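Local coordinates for protein decaprenyl diphosphate synthase (Rhodobacter capsulatus, PDB 3MZV) that probably joins isopentenyl diphosphate units to an allylic diphosphate such as farnesyl diphosphate, with magnesium, to make a long all-trans prenyl diphosphate, precursor of quinone side chains, at residues P39-H47 and L111-V120; I176-S185 and G209-I218. All blocks are in the same frame, centred on the assembly; numbering follows the deposited sequence.

Contact 1: P39-H47 and L111-V120; sequences PRIPEVTAH and LWDNKSSVLV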
loop_
_atom_site.group_PDB
_atom_site.type_symbol
_atom_site.label_atom_id
_atom_site.label_comp_id
_atom_site.label_asym_id
_atom_site.label_seq_id
_atom_site.Cartn_x
_atom_site.Cartn_y
_atom_site.Cartn_z
ATOM N N PRO B 39 -4.498 17.249 -6.014
ATOM C CA PRO B 39 -3.730 18.106 -5.084
ATOM C C PRO B 39 -3.771 17.673 -3.620
ATOM O O PRO B 39 -2.815 17.909 -2.882
ATOM C CB PRO B 39 -4.388 19.484 -5.243
ATOM C CG PRO B 39 -5.777 19.193 -5.721
ATOM C CD PRO B 39 -5.621 17.993 -6.626
ATOM N N ARG B 40 -4.880 17.066 -3.202
ATOM C CA ARG B 40 -4.982 16.490 -1.856
ATOM C C ARG B 40 -3.766 15.636 -1.482
ATOM O O ARG B 40 -3.348 15.607 -0.321
ATOM C CB ARG B 40 -6.258 15.645 -1.750
ATOM C CG ARG B 40 -6.502 15.050 -0.373
ATOM C CD ARG B 40 -7.864 15.427 0.159
ATOM N NE ARG B 40 -8.952 14.804 -0.588
ATOM C CZ ARG B 40 -10.244 15.081 -0.417
ATOM N NH1 ARG B 40 -10.638 15.988 0.470
ATOM N NH2 ARG B 40 -11.154 14.451 -1.149
ATOM N N ILE B 41 -3.184 14.949 -2.462
ATOM C CA ILE B 41 -2.111 13.984 -2.152
ATOM C C ILE B 41 -0.898 14.632 -1.439
ATOM O O ILE B 41 -0.573 14.256 -0.310
ATOM C CB ILE B 41 -1.681 13.174 -3.400
ATOM C CG1 ILE B 41 -2.760 12.134 -3.726
ATOM C CG2 ILE B 41 -0.346 12.481 -3.151
ATOM C CD1 ILE B 41 -2.737 11.619 -5.141
ATOM N N PRO B 42 -0.228 15.599 -2.089
ATOM C CA PRO B 42 0.873 16.303 -1.412
ATOM C C PRO B 42 0.398 17.139 -0.198
ATOM O O PRO B 42 1.122 17.240 0.802
ATOM C CB PRO B 42 1.439 17.206 -2.524
ATOM C CG PRO B 42 0.289 17.431 -3.435
ATOM C CD PRO B 42 -0.400 16.081 -3.469
ATOM N N GLU B 43 -0.805 17.725 -0.272
ATOM C CA GLU B 43 -1.385 18.377 0.926
ATOM C C GLU B 43 -1.369 17.418 2.102
ATOM O O GLU B 43 -0.855 17.759 3.161
ATOM C CB GLU B 43 -2.822 18.868 0.705
ATOM C CG GLU B 43 -2.915 20.290 0.170
ATOM C CD GLU B 43 -4.181 20.521 -0.653
ATOM O OE1 GLU B 43 -5.279 20.185 -0.144
ATOM O OE2 GLU B 43 -4.053 21.009 -1.809
ATOM N N VAL B 44 -1.924 16.222 1.911
ATOM C CA VAL B 44 -1.918 15.201 2.980
ATOM C C VAL B 44 -0.493 14.757 3.384
ATOM O O VAL B 44 -0.189 14.599 4.572
ATOM C CB VAL B 44 -2.743 13.950 2.578
ATOM C CG1 VAL B 44 -2.589 12.838 3.631
ATOM C CG2 VAL B 44 -4.234 14.324 2.363
ATOM N N THR B 45 0.369 14.544 2.390
ATOM C CA THR B 45 1.762 14.131 2.649
ATOM C C THR B 45 2.556 15.215 3.386
ATOM O O THR B 45 3.276 14.914 4.355
ATOM C CB THR B 45 2.531 13.784 1.342
ATOM O OG1 THR B 45 1.709 12.978 0.479
ATOM C CG2 THR B 45 3.832 13.044 1.688
ATOM N N ALA B 46 2.435 16.457 2.896
ATOM C CA ALA B 46 2.991 17.617 3.568
ATOM C C ALA B 46 2.648 17.539 5.040
ATOM O O ALA B 46 3.529 17.579 5.889
ATOM C CB ALA B 46 2.424 18.936 2.965
ATOM N N HIS B 47 1.356 17.375 5.316
ATOM C CA HIS B 47 0.799 17.442 6.675
ATOM C C HIS B 47 1.365 16.384 7.638
ATOM O O HIS B 47 1.375 16.597 8.849
ATOM C CB HIS B 47 -0.752 17.376 6.610
ATOM C CG HIS B 47 -1.425 17.378 7.949
ATOM N ND1 HIS B 47 -1.804 18.539 8.594
ATOM C CD2 HIS B 47 -1.785 16.357 8.767
ATOM C CE1 HIS B 47 -2.361 18.234 9.754
ATOM N NE2 HIS B 47 -2.363 16.917 9.884
ATOM N N LEU B 111 -8.749 14.794 9.824
ATOM C CA LEU B 111 -8.784 16.031 9.032
ATOM C C LEU B 111 -9.508 15.846 7.683
ATOM O O LEU B 111 -10.237 16.741 7.226
ATOM C CB LEU B 111 -7.349 16.540 8.816
ATOM C CG LEU B 111 -6.950 17.958 9.236
ATOM C CD1 LEU B 111 -7.618 18.425 10.531
ATOM C CD2 LEU B 111 -5.442 17.987 9.401
ATOM N N TRP B 112 -9.309 14.686 7.045
ATOM C CA TRP B 112 -9.960 14.384 5.764
ATOM C C TRP B 112 -10.946 13.212 5.930
ATOM O O TRP B 112 -12.072 13.415 6.396
ATOM C CB TRP B 112 -8.909 14.094 4.679
ATOM C CG TRP B 112 -8.128 15.294 4.238
ATOM C CD1 TRP B 112 -8.492 16.199 3.289
ATOM C CD2 TRP B 112 -6.849 15.713 4.725
ATOM N NE1 TRP B 112 -7.519 17.157 3.147
ATOM C CE2 TRP B 112 -6.501 16.889 4.024
ATOM C CE3 TRP B 112 -5.967 15.215 5.691
ATOM C CZ2 TRP B 112 -5.298 17.577 4.256
ATOM C CZ3 TRP B 112 -4.768 15.895 5.926
ATOM C CH2 TRP B 112 -4.448 17.065 5.205
ATOM N N ASP B 113 -10.523 12.005 5.535
ATOM C CA ASP B 113 -11.260 10.765 5.792
ATOM C C ASP B 113 -10.323 9.544 5.671
ATOM O O ASP B 113 -9.146 9.672 5.259
ATOM C CB ASP B 113 -12.496 10.635 4.876
ATOM C CG ASP B 113 -12.183 10.839 3.387
ATOM O OD1 ASP B 113 -11.071 10.521 2.923
ATOM O OD2 ASP B 113 -13.086 11.297 2.658
ATOM N N ASN B 114 -10.828 8.379 6.078
ATOM C CA ASN B 114 -10.049 7.140 6.057
ATOM C C ASN B 114 -9.605 6.814 4.660
ATOM O O ASN B 114 -8.456 6.439 4.445
ATOM C CB ASN B 114 -10.869 5.962 6.577
ATOM C CG ASN B 114 -10.885 5.871 8.081
ATOM O OD1 ASN B 114 -10.069 6.473 8.774
ATOM N ND2 ASN B 114 -11.809 5.077 8.596
ATOM N N LYS B 115 -10.529 6.950 3.718
ATOM C CA LYS B 115 -10.240 6.667 2.324
ATOM C C LYS B 115 -9.062 7.513 1.854
ATOM O O LYS B 115 -8.239 7.016 1.081
ATOM C CB LYS B 115 -11.462 6.892 1.438
ATOM N N SER B 116 -8.961 8.762 2.333
ATOM C CA SER B 116 -7.861 9.660 1.917
ATOM C C SER B 116 -6.525 9.214 2.448
ATOM O O SER B 116 -5.571 9.126 1.698
ATOM C CB SER B 116 -8.110 11.119 2.318
ATOM O OG SER B 116 -9.117 11.697 1.497
ATOM N N SER B 117 -6.445 8.943 3.737
ATOM C CA SER B 117 -5.234 8.446 4.285
ATOM C C SER B 117 -4.804 7.084 3.674
ATOM O O SER B 117 -3.600 6.827 3.513
ATOM C CB SER B 117 -5.352 8.345 5.787
ATOM O OG SER B 117 -5.693 9.627 6.311
ATOM N N VAL B 118 -5.770 6.223 3.351
ATOM C CA VAL B 118 -5.447 4.960 2.695
ATOM C C VAL B 118 -4.872 5.234 1.335
ATOM O O VAL B 118 -3.845 4.700 0.985
ATOM C CB VAL B 118 -6.655 4.012 2.576
ATOM C CG1 VAL B 118 -6.245 2.758 1.798
ATOM C CG2 VAL B 118 -7.165 3.623 3.962
ATOM N N LEU B 119 -5.537 6.069 0.560
ATOM C CA LEU B 119 -5.172 6.281 -0.812
ATOM C C LEU B 119 -3.893 7.106 -0.932
ATOM O O LEU B 119 -3.074 6.892 -1.843
ATOM C CB LEU B 119 -6.315 6.922 -1.550
ATOM C CG LEU B 119 -7.553 6.026 -1.685
ATOM C CD1 LEU B 119 -8.700 6.834 -2.180
ATOM C CD2 LEU B 119 -7.256 4.858 -2.602
ATOM N N VAL B 120 -3.674 8.006 0.009
ATOM C CA VAL B 120 -2.420 8.771 -0.018
ATOM C C VAL B 120 -1.254 7.878 0.334
ATOM O O VAL B 120 -0.258 7.903 -0.355
ATOM C CB VAL B 120 -2.478 10.014 0.900
ATOM C CG1 VAL B 120 -1.081 10.610 1.078
ATOM C CG2 VAL B 120 -3.413 11.041 0.261
#

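Contact 2: I176-S185 and G209-I218; sequences IRGKTAALFS and GDALGIAFQI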
loop_
_atom_site.group_PDB
_atom_site.type_symbol
_atom_site.label_atom_id
_atom_site.label_comp_id
_atom_site.label_asym_id
_atom_site.label_seq_id
_atom_site.Cartn_x
_atom_site.Cartn_y
_atom_site.Cartn_z
ATOM N N ILE B 176 7.407 -6.813 17.010
ATOM C CA ILE B 176 8.146 -5.583 16.951
ATOM C C ILE B 176 9.186 -5.636 15.814
ATOM O O ILE B 176 9.470 -4.601 15.242
ATOM C CB ILE B 176 8.754 -5.159 18.320
ATOM C CG1 ILE B 176 9.812 -6.144 18.808
ATOM C CG2 ILE B 176 7.606 -5.000 19.337
ATOM C CD1 ILE B 176 10.505 -5.690 20.190
ATOM N N ARG B 177 9.734 -6.819 15.535
ATOM C CA ARG B 177 10.714 -7.029 14.453
ATOM C C ARG B 177 10.051 -6.742 13.107
ATOM O O ARG B 177 10.629 -6.085 12.245
ATOM C CB ARG B 177 11.312 -8.455 14.510
ATOM C CG ARG B 177 12.412 -8.771 13.489
ATOM C CD ARG B 177 13.230 -9.951 13.989
ATOM N NE ARG B 177 14.525 -9.660 14.585
ATOM C CZ ARG B 177 15.125 -10.435 15.497
ATOM N NH1 ARG B 177 16.331 -10.129 15.965
ATOM N NH2 ARG B 177 14.516 -11.517 15.979
ATOM N N GLY B 178 8.811 -7.185 12.935
ATOM C CA GLY B 178 8.073 -6.904 11.709
ATOM C C GLY B 178 7.645 -5.453 11.575
ATOM O O GLY B 178 7.945 -4.798 10.576
ATOM N N LYS B 179 6.957 -4.957 12.590
ATOM C CA LYS B 179 6.359 -3.624 12.605
ATOM C C LYS B 179 7.364 -2.470 12.614
ATOM O O LYS B 179 7.047 -1.348 12.217
ATOM C CB LYS B 179 5.553 -3.505 13.892
ATOM C CG LYS B 179 4.512 -2.466 13.915
ATOM C CD LYS B 179 4.282 -1.811 15.292
ATOM C CE LYS B 179 4.584 -2.639 16.522
ATOM N NZ LYS B 179 4.249 -1.848 17.762
ATOM N N THR B 180 8.527 -2.704 13.234
ATOM C CA THR B 180 9.473 -1.618 13.496
ATOM C C THR B 180 10.895 -1.932 13.055
ATOM O O THR B 180 11.513 -1.108 12.344
ATOM C CB THR B 180 9.477 -1.173 14.976
ATOM O OG1 THR B 180 8.203 -0.595 15.311
ATOM C CG2 THR B 180 10.600 -0.111 15.230
ATOM N N ALA B 181 11.439 -3.086 13.463
ATOM C CA ALA B 181 12.864 -3.352 13.207
ATOM C C ALA B 181 13.157 -3.599 11.735
ATOM O O ALA B 181 14.235 -3.242 11.272
ATOM C CB ALA B 181 13.361 -4.541 14.005
ATOM N N ALA B 182 12.204 -4.222 11.033
ATOM C CA ALA B 182 12.406 -4.635 9.645
ATOM C C ALA B 182 12.761 -3.467 8.762
ATOM O O ALA B 182 13.584 -3.624 7.884
ATOM C CB ALA B 182 11.194 -5.375 9.098
ATOM N N LEU B 183 12.168 -2.300 8.991
ATOM C CA LEU B 183 12.505 -1.149 8.185
ATOM C C LEU B 183 13.831 -0.540 8.551
ATOM O O LEU B 183 14.530 -0.006 7.673
ATOM C CB LEU B 183 11.389 -0.102 8.171
ATOM C CG LEU B 183 11.426 1.049 7.162
ATOM C CD1 LEU B 183 11.519 0.508 5.713
ATOM C CD2 LEU B 183 10.210 2.019 7.376
ATOM N N PHE B 184 14.191 -0.570 9.839
ATOM C CA PHE B 184 15.528 -0.096 10.264
ATOM C C PHE B 184 16.617 -0.985 9.658
ATOM O O PHE B 184 17.597 -0.492 9.141
ATOM C CB PHE B 184 15.722 -0.199 11.801
ATOM C CG PHE B 184 15.175 0.922 12.593
ATOM C CD1 PHE B 184 13.851 1.252 12.546
ATOM C CD2 PHE B 184 15.965 1.539 13.545
ATOM C CE1 PHE B 184 13.335 2.261 13.369
ATOM C CE2 PHE B 184 15.446 2.516 14.368
ATOM C CZ PHE B 184 14.140 2.902 14.248
ATOM N N SER B 185 16.454 -2.302 9.746
ATOM C CA SER B 185 17.419 -3.226 9.174
ATOM C C SER B 185 17.509 -3.145 7.636
ATOM O O SER B 185 18.621 -3.196 7.082
ATOM C CB SER B 185 17.189 -4.683 9.602
ATOM O OG SER B 185 15.910 -5.216 9.296
ATOM N N GLY B 209 20.980 -2.485 12.373
ATOM C CA GLY B 209 19.702 -1.890 12.223
ATOM C C GLY B 209 18.603 -2.673 12.911
ATOM O O GLY B 209 17.740 -2.085 13.532
ATOM N N ASP B 210 18.628 -3.996 12.779
ATOM C CA ASP B 210 17.653 -4.881 13.422
ATOM C C ASP B 210 17.655 -4.676 14.940
ATOM O O ASP B 210 16.631 -4.447 15.536
ATOM C CB ASP B 210 17.996 -6.349 13.086
ATOM C CG ASP B 210 17.127 -7.362 13.801
ATOM O OD1 ASP B 210 15.898 -7.443 13.539
ATOM O OD2 ASP B 210 17.691 -8.113 14.629
ATOM N N ALA B 211 18.830 -4.744 15.547
ATOM C CA ALA B 211 18.958 -4.528 17.000
ATOM C C ALA B 211 18.508 -3.117 17.443
ATOM O O ALA B 211 17.850 -2.923 18.467
ATOM C CB ALA B 211 20.424 -4.812 17.450
ATOM N N LEU B 212 18.926 -2.096 16.724
ATOM C CA LEU B 212 18.546 -0.745 17.087
ATOM C C LEU B 212 17.038 -0.580 17.013
ATOM O O LEU B 212 16.461 0.155 17.824
ATOM C CB LEU B 212 19.250 0.295 16.192
ATOM C CG LEU B 212 19.205 1.792 16.506
ATOM C CD1 LEU B 212 20.133 2.121 17.626
ATOM C CD2 LEU B 212 19.583 2.554 15.206
ATOM N N GLY B 213 16.416 -1.143 15.977
ATOM C CA GLY B 213 14.969 -0.994 15.790
ATOM C C GLY B 213 14.185 -1.719 16.882
ATOM O O GLY B 213 13.213 -1.181 17.415
ATOM N N ILE B 214 14.651 -2.926 17.230
ATOM C CA ILE B 214 14.124 -3.642 18.367
ATOM C C ILE B 214 14.236 -2.789 19.650
ATOM O O ILE B 214 13.221 -2.561 20.289
ATOM C CB ILE B 214 14.771 -4.984 18.552
ATOM C CG1 ILE B 214 14.351 -5.920 17.452
ATOM C CG2 ILE B 214 14.343 -5.591 19.960
ATOM C CD1 ILE B 214 15.235 -7.114 17.305
ATOM N N ALA B 215 15.412 -2.254 19.951
ATOM C CA ALA B 215 15.594 -1.366 21.096
ATOM C C ALA B 215 14.657 -0.212 21.043
ATOM O O ALA B 215 14.060 0.163 22.032
ATOM C CB ALA B 215 17.083 -0.849 21.207
ATOM N N PHE B 216 14.494 0.350 19.853
ATOM C CA PHE B 216 13.708 1.546 19.703
ATOM C C PHE B 216 12.240 1.303 20.109
ATOM O O PHE B 216 11.647 2.076 20.834
ATOM C CB PHE B 216 13.808 1.928 18.214
ATOM C CG PHE B 216 13.136 3.186 17.853
ATOM C CD1 PHE B 216 13.834 4.378 17.881
ATOM C CD2 PHE B 216 11.824 3.165 17.368
ATOM C CE1 PHE B 216 13.214 5.570 17.469
ATOM C CE2 PHE B 216 11.189 4.357 16.963
ATOM C CZ PHE B 216 11.882 5.546 17.000
ATOM N N GLN B 217 11.678 0.200 19.660
ATOM C CA GLN B 217 10.302 -0.147 19.987
ATOM C C GLN B 217 10.156 -0.530 21.471
ATOM O O GLN B 217 9.191 -0.152 22.091
ATOM C CB GLN B 217 9.786 -1.284 19.163
ATOM C CG GLN B 217 8.324 -1.563 19.417
ATOM C CD GLN B 217 7.449 -0.399 19.056
ATOM O OE1 GLN B 217 6.676 0.126 19.877
ATOM N NE2 GLN B 217 7.597 0.047 17.833
ATOM N N ILE B 218 11.083 -1.321 22.003
ATOM C CA ILE B 218 11.021 -1.646 23.424
ATOM C C ILE B 218 11.048 -0.398 24.280
ATOM O O ILE B 218 10.268 -0.286 25.245
ATOM C CB ILE B 218 12.165 -2.639 23.864
ATOM C CG1 ILE B 218 12.051 -3.948 23.094
ATOM C CG2 ILE B 218 12.063 -2.855 25.410
ATOM C CD1 ILE B 218 13.195 -5.025 23.319
HETATM O O HOH W 1 14.670 -6.738 11.235
#

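Contact 1: P39-H47 and L111-V120
One face of the W112 indole is covered by V44 CG2 and R40 CG. V44 CG2 sits 3.6 Å from the centroid of the W112 six-membered ring, almost on the ring normal, in a CH-pi contact. H47 CB is at the indole edge, near its plane. The same edge points at the face of the H47 imidazole. This T-shaped pair has planes 86° apart and centroids 5.6 Å apart. With chi1 at 178° the H47 ring swings opposite the backbone N and meets the W112 edge.

R40 bends past the pyrrole end of the indole, with its guanidinium plane steeply turned from the ring. S116 OG lies over one face of that guanidinium, 3.7 Å from R40 NE. R40 NE is buried here without a polar partner. D113 is the N-cap of helix 114-120: its OD1 accepts from S116 N. S116 OG donates to D113 OD1 at 2.7 Å, from the opposite face of the carboxylate.

V120 CG1 packs on V44 CG1 at 3.7 Å. The two helix axes are nearly perpendicular (88°). H47 NE2 is bonded to P106 O of the short hairpin, V120 also touches L91 of helix 74-96, and R40 packs on L159 of the second subunit.

Contact 2: I176-S185 and G209-I218
D210 OD1 is gripped by two groups. R177 NE donates to it at 2.8 Å, and a water donates to it from 2.7 Å. The water also bonds S185 OG, so it bridges the two helices. R177 NH1 completes a side-on salt bridge by donating to D210 OD2, also at 2.8 Å. Both side chains start out opposite their backbone N at chi1, and R177 then bends at chi3 to bring NE and NH1 to the carboxylate. Each carboxylate oxygen uses its syn lone pair, and the N-H bonds are nearly straight (172° and 164°). The guanidinium and carboxylate planes differ by only 14°. The two bonds therefore fix the rotation of both groups. I214 CD1 lies over one face of the guanidinium.

The backbones come very close beside this pair. A181 CA is 4.1 Å from G213 CA, and S185 faces G209 in the same way. G209 and G213 have no side chain where the backbones meet. The F184 side chain sits as a knob among G209, L212, G213 and F216. G213 CA lies over the F184 ring, 3.7 Å from its centroid, as a CH-pi contact. F184 CZ in turn sits over one face of F216, with the two rings inclined to each other.

Farther along, I176 CD1 packs on both I214 CG2 (3.8 Å) and I218 CG1 (3.7 Å). I176 CG2 packs on Q217 CG. K179 NZ lies near the Q217 side chain and bonds Q158 OE1 of helix 138-161. W301 of helix 290-308 touches both R177 and I214. Helix 176-185 has a wider pi-type turn at 177-181, where I176 O accepts from both T180 N and A181 N.

The axes are 7.2 Å apart and run roughly antiparallel. Close glycine-mediated packing of consecutive antiparallel helices builds part of the core of the all-helical isoprenoid synthase fold.

In the fold
Contact 1 closes before contact 2 opens along the chain, and both belong to the polyprenyl synthetase fold. Their centres are about 27 Å apart and their nearest atoms about 14 Å apart, so they do not touch. Contact 1 joins helices 40-49 and 114-133, its centre about 21 Å from the centre of the chain and within reach of the second subunit. Contact 2 joins helices 169-194 and 199-224, its centre about 6 Å from that of the chain, and no other chain touches its segments. Helix 138-161 packs on contact 2, and the same helix of the second subunit packs on contact 1. One contact belongs to the dimer side and the other to the buried helical core.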